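PDB 6QPS: polysaccharide Lyase Family 6 from Bacteroides cellulosilyticus, which cleaves mannuronic acid-rich alginate, probably by beta-elimination, as a calcium-binding polysaccharide lyase of a human gut bacterium. Local coordinates for residues 75-80 with 100-105; 117-122 with 155-160; 198-203 with 233-238; 385-390 with 415-420. All coordinates share one frame; numbering follows the deposited sequence.

Interaction 1 (75-80 with 100-105); sequences VWRAEN and QLEDLL
Trp-76 meets Leu-104 and Leu-101 on the buried side, while Glu-102 lies on the other face with Val-75 and Arg-77. With CG anti to the backbone N (chi1 179°), the indole of Trp-76 extends beside Leu-101, the two side chains running the same way, and CE3 comes to 3.8 Å from Leu-101 CG. Leu-104 crosses the indole at about a right angle and sets its CD1 over the ring face, 4.1 Å from the centroid of the six-membered ring of Trp-76, a CH-pi contact. Its other methyl, CD2, turns to the backbone and lies 3.8 Å from Ala-78 N.

The strands run in parallel, 7° apart, and are joined through the backbone N and O of Trp-76: its N donates to Gln-100 O at 2.8 Å, and its O receives Glu-102 N at 3.0 Å. Such parallel pairing of successive coils is characteristic of the right-handed parallel beta-helix of this lyase family; Val-49 and Leu-51 of the preceding coil continue the packing against Trp-76.

On the opposite face, Glu-102 crosses Val-75, and Val-75 CG1 sits 3.6 Å from Glu-102 CD. Gln-100 NE2 donates to Glu-102 OE2 at 2.6 Å, while OE1 forms a salt bridge with Arg-134, which also pairs with Asp-103. An alanine here removes the carboxylate, so that Gln-100 NE2 would probably be free to turn, Arg-134 would keep only Asp-103 of these two acids, and a gap would open beside Val-75 CG1. Arg-77 runs alongside Glu-102, its CD 3.9 Å from OE1 of that residue, before the guanidinium leads away.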
# COMPACT_ATOMS: atom_id res chain seq x y z
N VAL A 75 10.51 -20.53 14.02
CA VAL A 75 9.09 -20.28 13.78
C VAL A 75 8.34 -20.09 15.09
O VAL A 75 8.55 -20.84 16.05
CB VAL A 75 8.46 -21.45 12.99
CG1 VAL A 75 6.96 -21.24 12.79
CG2 VAL A 75 9.18 -21.65 11.65
N TRP A 76 7.47 -19.09 15.13
CA TRP A 76 6.53 -18.86 16.23
C TRP A 76 5.14 -19.00 15.62
O TRP A 76 4.80 -18.26 14.69
CB TRP A 76 6.74 -17.45 16.80
CG TRP A 76 5.82 -17.07 17.94
CD1 TRP A 76 5.11 -17.91 18.75
CD2 TRP A 76 5.50 -15.74 18.36
NE1 TRP A 76 4.37 -17.18 19.66
CE2 TRP A 76 4.61 -15.84 19.44
CE3 TRP A 76 5.92 -14.47 17.95
CZ2 TRP A 76 4.11 -14.73 20.10
CZ3 TRP A 76 5.41 -13.37 18.61
CH2 TRP A 76 4.52 -13.51 19.67
N ARG A 77 4.37 -19.98 16.08
CA ARG A 77 3.13 -20.32 15.39
C ARG A 77 2.08 -20.88 16.35
O ARG A 77 2.38 -21.33 17.46
CB ARG A 77 3.38 -21.35 14.28
CG ARG A 77 3.84 -22.74 14.76
CD ARG A 77 3.98 -23.69 13.56
NE ARG A 77 4.66 -24.93 13.89
CZ ARG A 77 4.07 -26.00 14.41
NH1 ARG A 77 2.77 -25.97 14.68
NH2 ARG A 77 4.77 -27.09 14.66
N ALA A 78 0.84 -20.86 15.89
CA ALA A 78 -0.23 -21.57 16.57
C ALA A 78 -0.15 -23.06 16.27
O ALA A 78 0.18 -23.47 15.15
CB ALA A 78 -1.59 -21.05 16.07
N GLU A 79 -0.48 -23.89 17.27
CA GLU A 79 -0.60 -25.32 17.03
C GLU A 79 -1.68 -25.61 16.00
O GLU A 79 -1.50 -26.44 15.10
CB GLU A 79 -0.89 -26.05 18.35
CG GLU A 79 -0.96 -27.56 18.22
CD GLU A 79 -1.17 -28.25 19.57
OE1 GLU A 79 -2.15 -27.92 20.26
OE2 GLU A 79 -0.35 -29.11 19.93
N ASN A 80 -2.82 -24.93 16.12
CA ASN A 80 -3.94 -25.09 15.20
C ASN A 80 -4.21 -23.72 14.59
O ASN A 80 -4.53 -22.77 15.33
CB ASN A 80 -5.16 -25.62 15.95
CG ASN A 80 -4.90 -26.97 16.55
OD1 ASN A 80 -4.58 -27.93 15.84
ND2 ASN A 80 -4.99 -27.07 17.87
N GLN A 100 10.24 -16.36 11.71
CA GLN A 100 8.95 -16.42 11.03
C GLN A 100 7.82 -16.51 12.04
O GLN A 100 7.86 -17.34 12.96
CB GLN A 100 8.95 -17.66 10.13
CG GLN A 100 7.86 -17.79 9.11
CD GLN A 100 8.33 -18.64 7.93
OE1 GLN A 100 9.36 -18.35 7.30
NE2 GLN A 100 7.59 -19.70 7.63
N LEU A 101 6.81 -15.67 11.86
CA LEU A 101 5.54 -15.77 12.56
C LEU A 101 4.50 -16.34 11.61
O LEU A 101 4.38 -15.85 10.47
CB LEU A 101 5.06 -14.39 12.98
CG LEU A 101 5.72 -13.73 14.19
CD1 LEU A 101 7.13 -13.34 13.90
CD2 LEU A 101 4.90 -12.51 14.62
N GLU A 102 3.72 -17.31 12.08
CA GLU A 102 2.74 -18.00 11.24
C GLU A 102 1.44 -18.27 11.98
O GLU A 102 1.45 -18.79 13.11
CB GLU A 102 3.23 -19.38 10.76
CG GLU A 102 4.59 -19.46 10.09
CD GLU A 102 4.98 -20.90 9.75
OE1 GLU A 102 4.23 -21.85 10.11
OE2 GLU A 102 6.06 -21.09 9.17
N ASP A 103 0.31 -18.05 11.31
CA ASP A 103 -0.98 -18.57 11.75
C ASP A 103 -1.45 -17.98 13.09
O ASP A 103 -2.23 -18.62 13.80
CB ASP A 103 -0.98 -20.09 11.81
CG ASP A 103 -0.93 -20.73 10.42
OD1 ASP A 103 -1.50 -20.16 9.46
OD2 ASP A 103 -0.32 -21.82 10.28
N LEU A 104 -1.01 -16.78 13.44
CA LEU A 104 -1.39 -16.11 14.68
C LEU A 104 -2.55 -15.15 14.43
O LEU A 104 -2.60 -14.50 13.39
CB LEU A 104 -0.21 -15.34 15.26
CG LEU A 104 0.99 -16.19 15.69
CD1 LEU A 104 2.14 -15.30 16.11
CD2 LEU A 104 0.65 -17.18 16.80
N LEU A 105 -3.43 -15.02 15.42
CA LEU A 105 -4.56 -14.10 15.35
C LEU A 105 -4.38 -13.01 16.40
O LEU A 105 -4.58 -13.27 17.59
CB LEU A 105 -5.86 -14.85 15.58
CG LEU A 105 -7.13 -14.03 15.78
CD1 LEU A 105 -7.42 -13.05 14.70
CD2 LEU A 105 -8.35 -14.97 15.89

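Interaction 2 (117-122 with 155-160); sequences IDFQGE and YWVGLR
Trp-156 meets Ile-117 through the backbone: its O accepts Ile-117 N at 3.0 Å, while its CB is directed away from the other segment and NE1 donates to Cys-140 O. A water accompanies this corner, donating to Ile-117 O and to Tyr-155 O. At Val-157 the CG1 methyl lies 4.0 Å from Phe-119 CE1. Gly-158 then uses both backbone groups, N donating to Ile-117 O at 2.9 Å and O accepting Phe-119 N at 3.0 Å. These parallel bridges, Ile-117 with Val-157 and Asp-118 with Gly-158, join successive coils of the right-handed parallel beta-helix expected of this family, and Ile-117 and Val-157 both continue onto Ile-137.

Leu-159 starts away from the other segment, yet its CD2 sits over the face of the Phe-119 ring, 4.2 Å from the centroid and 5° off the normal, a CH-pi contact. Arg-160, bent at chi2 (-105°), brings its guanidinium side-on to Asp-118 in a salt bridge of two nitrogens, one to each oxygen. Arg-160 NE donates to the syn lone pair of Asp-118 OD1 at 2.8 Å, nearly straight at 176°, and Arg-160 NH2 meets Asp-118 OD2 at 3.0 Å from out of the carboxylate plane. Over one guanidinium face lies the Gln-120 amide, NE2 3.6 Å from Arg-160 CZ, with its OE1 held by Gly-124 N. Trp-184 adds a cation-pi contact to the arginine.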
# COMPACT_ATOMS: atom_id res chain seq x y z
N ILE A 117 3.84 -3.88 16.44
CA ILE A 117 4.78 -4.90 15.95
C ILE A 117 5.84 -4.18 15.11
O ILE A 117 5.50 -3.47 14.15
CB ILE A 117 4.08 -5.97 15.10
CG1 ILE A 117 2.95 -6.65 15.88
CG2 ILE A 117 5.09 -6.99 14.56
CD1 ILE A 117 2.12 -7.63 15.03
N ASP A 118 7.11 -4.36 15.46
CA ASP A 118 8.23 -3.62 14.86
C ASP A 118 9.36 -4.59 14.57
O ASP A 118 9.68 -5.45 15.39
CB ASP A 118 8.68 -2.49 15.80
CG ASP A 118 9.43 -1.37 15.12
OD1 ASP A 118 9.62 -1.39 13.88
OD2 ASP A 118 9.86 -0.46 15.86
N PHE A 119 10.00 -4.41 13.41
CA PHE A 119 11.08 -5.28 12.93
C PHE A 119 12.48 -4.73 13.28
O PHE A 119 13.44 -4.86 12.50
CB PHE A 119 10.92 -5.53 11.42
CG PHE A 119 9.87 -6.59 11.06
CD1 PHE A 119 8.51 -6.34 11.25
CD2 PHE A 119 10.23 -7.81 10.52
CE1 PHE A 119 7.55 -7.32 10.92
CE2 PHE A 119 9.25 -8.77 10.17
CZ PHE A 119 7.92 -8.51 10.40
N GLN A 120 12.60 -4.16 14.48
CA GLN A 120 13.84 -3.64 15.01
C GLN A 120 13.82 -3.82 16.53
O GLN A 120 12.77 -3.68 17.16
CB GLN A 120 13.97 -2.14 14.67
CG GLN A 120 15.17 -1.42 15.24
CD GLN A 120 15.19 0.05 14.88
OE1 GLN A 120 16.10 0.51 14.21
NE2 GLN A 120 14.22 0.80 15.37
N GLY A 121 14.97 -4.14 17.10
CA GLY A 121 15.16 -4.11 18.53
C GLY A 121 15.61 -2.73 18.96
O GLY A 121 14.90 -1.75 18.72
N GLU A 122 16.78 -2.65 19.57
CA GLU A 122 17.43 -1.35 19.74
C GLU A 122 17.61 -0.71 18.37
O GLU A 122 17.76 -1.40 17.35
CB GLU A 122 18.78 -1.53 20.44
CG GLU A 122 19.52 -0.23 20.76
CD GLU A 122 18.68 0.74 21.61
OE1 GLU A 122 17.95 1.55 21.02
OE2 GLU A 122 18.75 0.66 22.85
N TYR A 155 0.81 2.50 15.13
CA TYR A 155 1.07 1.83 13.86
C TYR A 155 1.07 0.33 14.10
O TYR A 155 1.71 -0.15 15.04
CB TYR A 155 2.44 2.24 13.29
CG TYR A 155 2.59 3.65 12.75
CD1 TYR A 155 1.68 4.66 13.02
CD2 TYR A 155 3.69 3.96 11.96
CE1 TYR A 155 1.85 5.94 12.50
CE2 TYR A 155 3.87 5.22 11.46
CZ TYR A 155 2.97 6.23 11.73
OH TYR A 155 3.17 7.50 11.24
N TRP A 156 0.43 -0.45 13.22
CA TRP A 156 0.31 -1.89 13.46
C TRP A 156 1.63 -2.63 13.20
O TRP A 156 2.13 -3.34 14.08
CB TRP A 156 -0.86 -2.48 12.68
CG TRP A 156 -2.20 -2.24 13.37
CD1 TRP A 156 -2.41 -1.60 14.57
CD2 TRP A 156 -3.49 -2.64 12.90
NE1 TRP A 156 -3.75 -1.56 14.85
CE2 TRP A 156 -4.43 -2.22 13.86
CE3 TRP A 156 -3.95 -3.31 11.77
CZ2 TRP A 156 -5.79 -2.45 13.72
CZ3 TRP A 156 -5.31 -3.57 11.65
CH2 TRP A 156 -6.20 -3.14 12.61
N VAL A 157 2.19 -2.48 12.00
CA VAL A 157 3.40 -3.18 11.59
C VAL A 157 4.42 -2.18 11.03
O VAL A 157 4.09 -1.38 10.15
CB VAL A 157 3.10 -4.26 10.53
CG1 VAL A 157 4.37 -5.01 10.14
CG2 VAL A 157 2.04 -5.22 11.02
N GLY A 158 5.63 -2.20 11.59
CA GLY A 158 6.72 -1.39 11.09
C GLY A 158 7.83 -2.25 10.50
O GLY A 158 8.50 -3.00 11.21
N LEU A 159 8.01 -2.15 9.19
CA LEU A 159 9.13 -2.83 8.55
C LEU A 159 10.40 -1.99 8.67
O LEU A 159 10.40 -0.77 8.49
CB LEU A 159 8.78 -3.07 7.08
CG LEU A 159 7.91 -4.29 6.75
CD1 LEU A 159 7.42 -4.29 5.30
CD2 LEU A 159 8.71 -5.59 7.00
N ARG A 160 11.50 -2.69 9.02
CA ARG A 160 12.85 -2.15 9.15
C ARG A 160 13.79 -3.17 8.52
O ARG A 160 13.37 -4.29 8.20
CB ARG A 160 13.25 -1.99 10.63
CG ARG A 160 12.16 -1.36 11.53
CD ARG A 160 12.44 0.04 11.90
NE ARG A 160 11.49 0.50 12.91
CZ ARG A 160 11.41 1.75 13.35
NH1 ARG A 160 12.21 2.70 12.88
NH2 ARG A 160 10.49 2.04 14.28
O HOH W 1 4.39 -0.94 14.31

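Interaction 3 (198-203 with 233-238); sequences HNFFGE and DNVFFR
Asn-199 and Asn-234 lie side by side with amide planes 5° apart, and Asn-234 OD1 accepts two bonds: Asn-199 N at 2.9 Å and Asn-199 ND2 at 3.0 Å, arriving from opposite faces of its plane. Asn-199 also binds Cys-169 N through OD1 and Ile-166 O through ND2. The main chains add Val-235 N to Asn-199 O, then Phe-201 N to Val-235 O and Phe-237 N to Phe-201 O. An alanine in place of Asn-234 takes away OD1 and ND2, and the turn at Asn-199 would probably be less firmly held, with Ile-196 O losing its donor.

Phe-201 and Phe-236 are near parallel, planes at 7°, but slid apart, with CD1 of Phe-201 3.4 Å from CE2 of Phe-236. On the other face, Phe-200 CZ touches Phe-237 CB at 3.5 Å, the rings oblique. Asp-233 CB lies over one face of the His-198 ring, toward its rim, a CH-pi contact 3.9 Å from the centroid.

Water bridges Glu-203 OE1 and Arg-238 NH1, while Arg-238 NE pairs with Glu-262.

With Phe-171 and Phe-260 extending the aromatic row, this repetition of asparagine and ring is characteristic of stacked coils in right-handed parallel beta-helices.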
# COMPACT_ATOMS: atom_id res chain seq x y z
N HIS A 198 0.22 -10.80 -1.53
CA HIS A 198 -0.91 -11.70 -1.26
C HIS A 198 -1.62 -11.39 0.07
O HIS A 198 -2.21 -12.29 0.68
CB HIS A 198 -0.52 -13.18 -1.34
CG HIS A 198 0.02 -13.58 -2.67
ND1 HIS A 198 -0.77 -13.93 -3.75
CD2 HIS A 198 1.30 -13.69 -3.09
CE1 HIS A 198 0.01 -14.25 -4.77
NE2 HIS A 198 1.27 -14.09 -4.41
N ASN A 199 -1.59 -10.14 0.51
CA ASN A 199 -2.32 -9.75 1.71
C ASN A 199 -3.68 -9.16 1.35
O ASN A 199 -3.89 -8.67 0.23
CB ASN A 199 -1.52 -8.71 2.49
CG ASN A 199 -0.17 -9.20 2.86
OD1 ASN A 199 -0.02 -10.07 3.71
ND2 ASN A 199 0.84 -8.64 2.24
N PHE A 200 -4.61 -9.26 2.30
CA PHE A 200 -5.93 -8.66 2.20
C PHE A 200 -6.01 -7.54 3.24
O PHE A 200 -6.08 -7.80 4.45
CB PHE A 200 -7.01 -9.73 2.43
CG PHE A 200 -8.41 -9.31 1.99
CD1 PHE A 200 -9.17 -8.45 2.76
CD2 PHE A 200 -8.94 -9.80 0.81
CE1 PHE A 200 -10.45 -8.09 2.35
CE2 PHE A 200 -10.21 -9.43 0.40
CZ PHE A 200 -10.95 -8.57 1.17
N PHE A 201 -5.98 -6.30 2.76
CA PHE A 201 -6.12 -5.12 3.60
C PHE A 201 -7.61 -4.77 3.56
O PHE A 201 -8.11 -4.31 2.53
CB PHE A 201 -5.25 -3.98 3.08
CG PHE A 201 -3.77 -4.26 3.12
CD1 PHE A 201 -3.15 -4.77 2.00
CD2 PHE A 201 -3.01 -4.04 4.25
CE1 PHE A 201 -1.80 -5.05 2.00
CE2 PHE A 201 -1.63 -4.30 4.26
CZ PHE A 201 -1.04 -4.82 3.13
N GLY A 202 -8.34 -5.08 4.63
CA GLY A 202 -9.78 -4.87 4.70
C GLY A 202 -10.20 -3.50 5.18
O GLY A 202 -9.44 -2.52 5.17
N GLU A 203 -11.44 -3.45 5.65
CA GLU A 203 -12.12 -2.18 5.80
C GLU A 203 -11.40 -1.23 6.74
O GLU A 203 -10.91 -1.62 7.82
CB GLU A 203 -13.54 -2.44 6.31
CG GLU A 203 -14.36 -1.16 6.39
CD GLU A 203 -15.86 -1.39 6.36
OE1 GLU A 203 -16.31 -2.47 6.78
OE2 GLU A 203 -16.59 -0.48 5.90
N ASP A 233 0.26 -8.22 -5.80
CA ASP A 233 -0.79 -9.22 -5.65
C ASP A 233 -1.56 -9.08 -4.33
O ASP A 233 -1.97 -10.07 -3.74
CB ASP A 233 -0.25 -10.66 -5.79
CG ASP A 233 0.28 -10.97 -7.16
OD1 ASP A 233 -0.31 -10.53 -8.17
OD2 ASP A 233 1.31 -11.67 -7.26
N ASN A 234 -1.78 -7.84 -3.87
CA ASN A 234 -2.57 -7.61 -2.67
C ASN A 234 -3.95 -7.06 -3.03
O ASN A 234 -4.15 -6.44 -4.08
CB ASN A 234 -1.91 -6.57 -1.75
CG ASN A 234 -0.50 -6.94 -1.34
OD1 ASN A 234 -0.28 -7.75 -0.42
ND2 ASN A 234 0.49 -6.31 -1.98
N VAL A 235 -4.92 -7.30 -2.13
CA VAL A 235 -6.27 -6.73 -2.22
C VAL A 235 -6.43 -5.64 -1.17
O VAL A 235 -6.04 -5.83 -0.00
CB VAL A 235 -7.35 -7.80 -2.01
CG1 VAL A 235 -8.74 -7.18 -2.03
CG2 VAL A 235 -7.28 -8.85 -3.08
N PHE A 236 -6.99 -4.50 -1.59
CA PHE A 236 -7.40 -3.40 -0.72
C PHE A 236 -8.92 -3.29 -0.84
O PHE A 236 -9.44 -2.95 -1.91
CB PHE A 236 -6.69 -2.10 -1.13
CG PHE A 236 -5.19 -2.21 -1.01
CD1 PHE A 236 -4.45 -2.79 -2.03
CD2 PHE A 236 -4.54 -1.78 0.12
CE1 PHE A 236 -3.08 -2.93 -1.91
CE2 PHE A 236 -3.16 -1.92 0.23
CZ PHE A 236 -2.44 -2.51 -0.78
N PHE A 237 -9.63 -3.60 0.24
CA PHE A 237 -11.10 -3.73 0.25
C PHE A 237 -11.69 -2.72 1.22
O PHE A 237 -11.49 -2.83 2.44
CB PHE A 237 -11.44 -5.17 0.66
CG PHE A 237 -12.90 -5.47 0.90
CD1 PHE A 237 -13.44 -5.46 2.18
CD2 PHE A 237 -13.72 -5.86 -0.15
CE1 PHE A 237 -14.78 -5.80 2.41
CE2 PHE A 237 -15.07 -6.18 0.07
CZ PHE A 237 -15.59 -6.15 1.33
N ARG A 238 -12.39 -1.72 0.69
CA ARG A 238 -13.05 -0.72 1.53
C ARG A 238 -12.04 -0.01 2.44
O ARG A 238 -12.35 0.36 3.58
CB ARG A 238 -14.23 -1.34 2.29
CG ARG A 238 -15.27 -1.83 1.30
CD ARG A 238 -16.42 -2.50 1.98
NE ARG A 238 -17.45 -2.85 1.01
CZ ARG A 238 -18.50 -3.62 1.26
NH1 ARG A 238 -18.66 -4.16 2.47
NH2 ARG A 238 -19.38 -3.85 0.29
O HOH W 2 -3.43 -12.31 -4.23
O HOH W 3 -15.07 1.77 4.58
O HOH W 4 -17.56 -4.04 4.95

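Interaction 4 (385-390 with 415-420); sequences LKIVRA and VSYEQV. With ACT (acetate ion), chain E.
The backbones of Ala-390 and Tyr-417 stay apart, CA atoms 8.2 Å from each other, and no hydrogen bond links the two segments, so the contact rests on side chains alone. Ala-390 brings its CB over one face of the Tyr-417 ring, 3.4 Å from CE1. The tyrosine reaches there with CG anti to its carbonyl carbon (chi1 -52°). Ile-387 is modelled in two conformers; in one of them it slides past the tyrosine with its CD1 3.6 Å from Tyr-417 CD2 and also nears Val-420, contacts that are therefore less certain. Leu-385 and Val-420 approach tip to tip, CD2 of the leucine to CG1 of the valine at 4.0 Å.

Strand 385-387 pairs with strand 357-361 and belongs to the C-terminal coils of the parallel beta-helix, and the short helix 418-422 packs against its side chains. Leu-394 contributes to the same apolar cluster, touching Ile-387, Tyr-417 and Val-420, while Phe-399 meets Val-420.

Tyr-417 takes the N-cap position of that helix. Just beyond it, Glu-418 N donates almost straight, at 175°, to OXT of an acetate ion 2.9 Å away. The acetate, probably from the crystallisation liquor, also places its O near the plane of the tyrosine ring at its edge, 3.5 Å from Tyr-417 CD1.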
# COMPACT_ATOMS: atom_id res chain seq x y z
N LEU A 385 -12.53 15.20 -18.48
CA LEU A 385 -11.17 15.58 -18.82
C LEU A 385 -10.97 17.01 -18.35
O LEU A 385 -11.70 17.90 -18.78
CB LEU A 385 -10.95 15.51 -20.33
CG LEU A 385 -9.63 16.10 -20.84
CD1 LEU A 385 -8.45 15.35 -20.31
CD2 LEU A 385 -9.62 16.11 -22.38
N LYS A 386 -10.01 17.22 -17.45
CA LYS A 386 -9.74 18.52 -16.85
C LYS A 386 -8.28 18.88 -17.14
O LYS A 386 -7.37 18.15 -16.75
CB LYS A 386 -9.96 18.46 -15.33
CG LYS A 386 -11.30 18.09 -14.92
CD LYS A 386 -11.92 19.20 -15.35
CE LYS A 386 -12.82 18.79 -16.36
NZ LYS A 386 -13.81 19.58 -16.49
N ILE A 387 -8.08 19.99 -17.85
CA ILE A 387 -6.74 20.50 -18.14
C ILE A 387 -6.64 21.90 -17.56
O ILE A 387 -7.47 22.77 -17.86
CB ILE A 387 -6.44 20.51 -19.64
CG1 ILE A 387 -6.49 19.09 -20.21
CG2 ILE A 387 -5.09 21.16 -19.91
CD1 ILE A 387 -6.75 19.05 -21.70
N VAL A 388 -5.62 22.12 -16.74
CA VAL A 388 -5.38 23.39 -16.06
C VAL A 388 -4.15 24.05 -16.66
O VAL A 388 -3.18 23.37 -17.00
CB VAL A 388 -5.17 23.14 -14.55
CG1 VAL A 388 -4.86 24.42 -13.83
CG2 VAL A 388 -6.39 22.44 -13.96
N ARG A 389 -4.17 25.38 -16.77
CA ARG A 389 -3.06 26.13 -17.34
C ARG A 389 -2.58 25.51 -18.65
O ARG A 389 -1.40 25.24 -18.84
CB ARG A 389 -1.91 26.26 -16.33
CG ARG A 389 -2.27 27.17 -15.16
CD ARG A 389 -1.14 27.25 -14.14
NE ARG A 389 -0.07 28.13 -14.59
CZ ARG A 389 0.82 28.70 -13.77
NH1 ARG A 389 0.76 28.47 -12.47
NH2 ARG A 389 1.76 29.51 -14.25
N ALA A 390 -3.54 25.30 -19.56
CA ALA A 390 -3.29 24.49 -20.74
C ALA A 390 -2.08 24.95 -21.55
O ALA A 390 -1.27 24.12 -21.98
CB ALA A 390 -4.54 24.45 -21.61
N VAL A 415 -13.52 19.18 -27.49
CA VAL A 415 -12.35 19.51 -26.67
C VAL A 415 -11.66 20.72 -27.28
O VAL A 415 -11.56 20.85 -28.50
CB VAL A 415 -11.42 18.30 -26.60
CG1 VAL A 415 -10.10 18.67 -25.95
CG2 VAL A 415 -12.13 17.20 -25.82
N SER A 416 -11.22 21.64 -26.42
CA SER A 416 -10.70 22.90 -26.91
C SER A 416 -9.29 22.85 -27.47
O SER A 416 -8.90 23.79 -28.16
CB SER A 416 -10.72 23.95 -25.79
OG SER A 416 -12.04 24.20 -25.36
N TYR A 417 -8.52 21.80 -27.20
CA TYR A 417 -7.08 21.80 -27.46
C TYR A 417 -6.78 20.83 -28.59
O TYR A 417 -6.97 19.62 -28.45
CB TYR A 417 -6.32 21.44 -26.18
CG TYR A 417 -6.76 22.31 -25.05
CD1 TYR A 417 -6.49 23.67 -25.07
CD2 TYR A 417 -7.48 21.80 -23.98
CE1 TYR A 417 -6.92 24.51 -24.06
CE2 TYR A 417 -7.91 22.64 -22.95
CZ TYR A 417 -7.63 23.98 -23.00
OH TYR A 417 -8.04 24.83 -22.00
N GLU A 418 -6.28 21.38 -29.70
CA GLU A 418 -5.93 20.56 -30.85
C GLU A 418 -4.91 19.48 -30.50
O GLU A 418 -4.98 18.36 -31.02
CB GLU A 418 -5.38 21.44 -31.98
CG GLU A 418 -4.94 20.67 -33.21
CD GLU A 418 -4.51 21.58 -34.34
OE1 GLU A 418 -3.85 22.60 -34.07
OE2 GLU A 418 -4.83 21.27 -35.51
N GLN A 419 -3.95 19.80 -29.64
CA GLN A 419 -2.93 18.82 -29.28
C GLN A 419 -3.57 17.60 -28.63
O GLN A 419 -3.16 16.46 -28.89
CB GLN A 419 -1.91 19.48 -28.35
CG GLN A 419 -0.67 18.65 -28.14
CD GLN A 419 0.26 19.23 -27.10
OE1 GLN A 419 0.32 20.45 -26.88
NE2 GLN A 419 1.02 18.35 -26.44
N VAL A 420 -4.62 17.81 -27.84
CA VAL A 420 -5.36 16.70 -27.24
C VAL A 420 -6.17 15.96 -28.29
O VAL A 420 -6.15 14.72 -28.37
CB VAL A 420 -6.24 17.19 -26.08
CG1 VAL A 420 -7.05 16.04 -25.50
CG2 VAL A 420 -5.38 17.85 -25.01
C ACT E . -5.53 24.90 -28.92
O ACT E . -4.76 24.50 -28.01
OXT ACT E . -5.97 24.29 -29.95
CH3 ACT E . -5.96 26.37 -28.76

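Interactions 1, 2 and 3 are parallel pairings of successive coils along the beta-helix, whereas interaction 4 sets the start of helix 418-422 and the residues before it against strand 385-387 and Ala-390. Strands 99-111 and 115-118 follow each other in the chain and connect interactions 1 and 2. Between centres, interaction 2 is about 18 Å from interaction 1 and about 20 Å from interaction 3; interaction 4 lies about 36 Å from interaction 3 and about 55 Å from interaction 1. Toward the calcium site, the Phe-236 side chain of interaction 3 is about 9 Å from that of Glu-213, against about 11 Å for Trp-156 of interaction 2, and about 14 Å from the ion.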